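Local atomic coordinates of 4-alpha-glucanotransferase (Streptococcus agalactiae, PDB entry 6M6T), a protein that belongs to the amylomaltase family of TIM-barrel proteins and holds bound glycan at two pockets. Residues D252-D257 and G370-T375. Residues are numbered along the deposited sequence; the frame is centred on the assembly and turned at random.
Sequences DDFSDD and GFYDTT. With GLC (alpha-D-glucopyranose), chain J.
Phe-254 and Tyr-372 meet through their rings, and this one pair carries the whole contact. The closest approach is 4.0 Å, from CE2 of Phe-254 to CD2 of Tyr-372. The ring centroids lie 5.5 Å apart and the planes are turned 64° against each other. The two rings meet at a slant. Both side chains start alike, with CG anti to the carbonyl carbon (chi1 -64° in Phe-254 and -65° in Tyr-372). Both CB atoms already point across the gap, and this shared torsion lets the rings meet although the CA atoms of Phe-254 and Tyr-372 are 10.0 Å apart.

Phe-254 has a second neighbour in the bound alpha-D-glucopyranose. Its CD2 lies 3.2 Å from the sugar O6, again at an oblique angle to the ring. Asp-252 approaches the same hydroxymethyl group, with its CG 3.2 Å from C6 of the sugar. Asp-252 also touches Tyr-347.

Behind the first shell, a type I beta turn runs from Asp-252 to Ser-255 and probably helps to place Asp-252 and Phe-254 beside the sugar. OD1 of Asp-252 accepts from the backbone N of Asp-253 through its anti lone pair. On the other side, Asp-373 forms an Asx turn just after Tyr-372. Its OD1 accepts from the backbone N of Thr-375 at 2.7 Å, met from above the carboxylate plane. Phe-371 packs edge-to-face on Tyr-419 and joins this loop to the region of helix 410-419.

The contact joins the loop between strands 245-249 and 259-264 to the loop that follows barrel strand 363-366. No hydrogen bond or salt bridge links the segments, and only 75 Å² is buried. This implies a light, apolar surface contact at the glycan pocket, and the pair itself probably gives little directional hold between the two loops.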
loop_
_atom_site.group_PDB
_atom_site.type_symbol
_atom_site.label_atom_id
_atom_site.label_comp_id
_atom_site.label_asym_id
_atom_site.label_seq_id
_atom_site.Cartn_x
_atom_site.Cartn_y
_atom_site.Cartn_z
ATOM N N ASP A 252 10.357 -18.173 10.108
ATOM C CA ASP A 252 9.918 -19.433 9.555
ATOM C C ASP A 252 11.104 -20.226 8.986
ATOM O O ASP A 252 12.273 -19.911 9.240
ATOM C CB ASP A 252 8.799 -19.200 8.550
ATOM C CG ASP A 252 7.834 -20.370 8.513
ATOM O OD1 ASP A 252 8.316 -21.527 8.416
ATOM O OD2 ASP A 252 6.607 -20.142 8.599
ATOM N N ASP A 253 10.796 -21.268 8.211
ATOM C CA ASP A 253 11.694 -22.350 7.814
ATOM C C ASP A 253 12.679 -22.006 6.699
ATOM O O ASP A 253 13.536 -22.839 6.401
ATOM C CB ASP A 253 10.868 -23.559 7.364
ATOM C CG ASP A 253 10.603 -24.538 8.492
ATOM O OD1 ASP A 253 11.508 -25.360 8.767
ATOM O OD2 ASP A 253 9.498 -24.495 9.085
ATOM N N PHE A 254 12.592 -20.833 6.069
ATOM C CA PHE A 254 13.544 -20.425 5.037
ATOM C C PHE A 254 14.403 -19.216 5.427
ATOM O O PHE A 254 15.264 -18.812 4.629
ATOM C CB PHE A 254 12.807 -20.179 3.686
ATOM C CG PHE A 254 12.148 -21.449 3.091
ATOM C CD1 PHE A 254 12.675 -22.712 3.370
ATOM C CD2 PHE A 254 11.041 -21.371 2.224
ATOM C CE1 PHE A 254 12.084 -23.881 2.859
ATOM C CE2 PHE A 254 10.465 -22.536 1.702
ATOM C CZ PHE A 254 10.982 -23.777 2.016
ATOM N N SER A 255 14.165 -18.599 6.592
ATOM C CA SER A 255 15.129 -17.662 7.169
ATOM C C SER A 255 14.824 -17.427 8.649
ATOM O O SER A 255 13.670 -17.179 9.033
ATOM C CB SER A 255 15.187 -16.342 6.397
ATOM O OG SER A 255 15.984 -16.515 5.224
ATOM N N ASP A 256 15.888 -17.477 9.468
ATOM C CA ASP A 256 15.897 -17.758 10.907
ATOM C C ASP A 256 15.681 -16.536 11.803
ATOM O O ASP A 256 15.455 -16.707 13.008
ATOM C CB ASP A 256 17.237 -18.442 11.251
ATOM C CG ASP A 256 17.438 -18.670 12.742
ATOM O OD1 ASP A 256 16.529 -19.238 13.394
ATOM O OD2 ASP A 256 18.510 -18.271 13.261
ATOM N N ASP A 257 15.728 -15.307 11.295
ATOM C CA ASP A 257 15.597 -14.214 12.248
ATOM C C ASP A 257 14.227 -13.528 12.259
ATOM O O ASP A 257 13.950 -12.765 13.191
ATOM C CB ASP A 257 16.711 -13.184 12.036
ATOM C CG ASP A 257 17.721 -13.211 13.173
ATOM O OD1 ASP A 257 17.331 -13.645 14.275
ATOM O OD2 ASP A 257 18.896 -12.840 12.960
ATOM N N GLY A 370 6.216 -21.757 -4.509
ATOM C CA GLY A 370 5.654 -23.054 -4.822
ATOM C C GLY A 370 6.502 -23.950 -5.696
ATOM O O GLY A 370 5.994 -24.925 -6.248
ATOM N N PHE A 371 7.790 -23.645 -5.837
ATOM C CA PHE A 371 8.708 -24.508 -6.568
ATOM C C PHE A 371 9.942 -24.833 -5.738
ATOM O O PHE A 371 10.879 -25.443 -6.263
ATOM C CB PHE A 371 9.135 -23.871 -7.906
ATOM C CG PHE A 371 8.016 -23.762 -8.918
ATOM C CD1 PHE A 371 7.535 -24.886 -9.573
ATOM C CD2 PHE A 371 7.433 -22.543 -9.198
ATOM C CE1 PHE A 371 6.509 -24.792 -10.478
ATOM C CE2 PHE A 371 6.406 -22.450 -10.107
ATOM C CZ PHE A 371 5.948 -23.575 -10.747
ATOM N N TYR A 372 9.979 -24.418 -4.467
ATOM C CA TYR A 372 11.071 -24.805 -3.584
ATOM C C TYR A 372 11.021 -26.277 -3.208
ATOM O O TYR A 372 12.021 -26.816 -2.730
ATOM C CB TYR A 372 11.059 -23.970 -2.299
ATOM C CG TYR A 372 11.330 -22.513 -2.537
ATOM C CD1 TYR A 372 12.508 -22.103 -3.133
ATOM C CD2 TYR A 372 10.403 -21.544 -2.165
ATOM C CE1 TYR A 372 12.755 -20.769 -3.361
ATOM C CE2 TYR A 372 10.630 -20.214 -2.398
ATOM C CZ TYR A 372 11.808 -19.827 -2.993
ATOM O OH TYR A 372 12.051 -18.488 -3.220
ATOM N N ASP A 373 9.895 -26.935 -3.405
ATOM C CA ASP A 373 9.749 -28.346 -3.080
ATOM C C ASP A 373 9.417 -29.083 -4.376
ATOM O O ASP A 373 8.282 -29.022 -4.856
ATOM C CB ASP A 373 8.688 -28.523 -2.003
ATOM C CG ASP A 373 8.045 -29.877 -2.035
ATOM O OD1 ASP A 373 8.622 -30.828 -2.610
ATOM O OD2 ASP A 373 6.929 -29.996 -1.486
ATOM N N THR A 374 10.409 -29.796 -4.924
ATOM C CA THR A 374 10.291 -30.505 -6.194
ATOM C C THR A 374 9.352 -31.706 -6.143
ATOM O O THR A 374 9.221 -32.379 -7.171
ATOM C CB THR A 374 11.667 -30.976 -6.678
ATOM O OG1 THR A 374 12.443 -31.424 -5.565
ATOM C CG2 THR A 374 12.404 -29.861 -7.357
ATOM N N THR A 375 8.734 -32.022 -4.996
ATOM C CA THR A 375 7.755 -33.109 -4.968
ATOM C C THR A 375 6.456 -32.697 -5.641
ATOM O O THR A 375 5.692 -33.562 -6.086
ATOM C CB THR A 375 7.431 -33.559 -3.533
ATOM O OG1 THR A 375 6.799 -32.483 -2.810
ATOM C CG2 THR A 375 8.678 -34.044 -2.791
HETATM C C1 GLC J . 4.693 -21.549 3.448
HETATM C C2 GLC J . 3.897 -20.196 3.447
HETATM C C3 GLC J . 4.849 -18.994 3.286
HETATM C C4 GLC J . 5.735 -19.087 4.544
HETATM C C5 GLC J . 6.661 -20.314 4.328
HETATM C C6 GLC J . 7.839 -20.327 5.316
HETATM O O1 GLC J . 5.218 -21.837 2.142
HETATM O O2 GLC J . 2.849 -20.167 2.446
HETATM O O3 GLC J . 4.089 -17.776 3.210
HETATM O O4 GLC J . 6.373 -17.835 4.995
HETATM O O5 GLC J . 5.791 -21.521 4.430
HETATM O O6 GLC J . 9.062 -20.752 4.694
#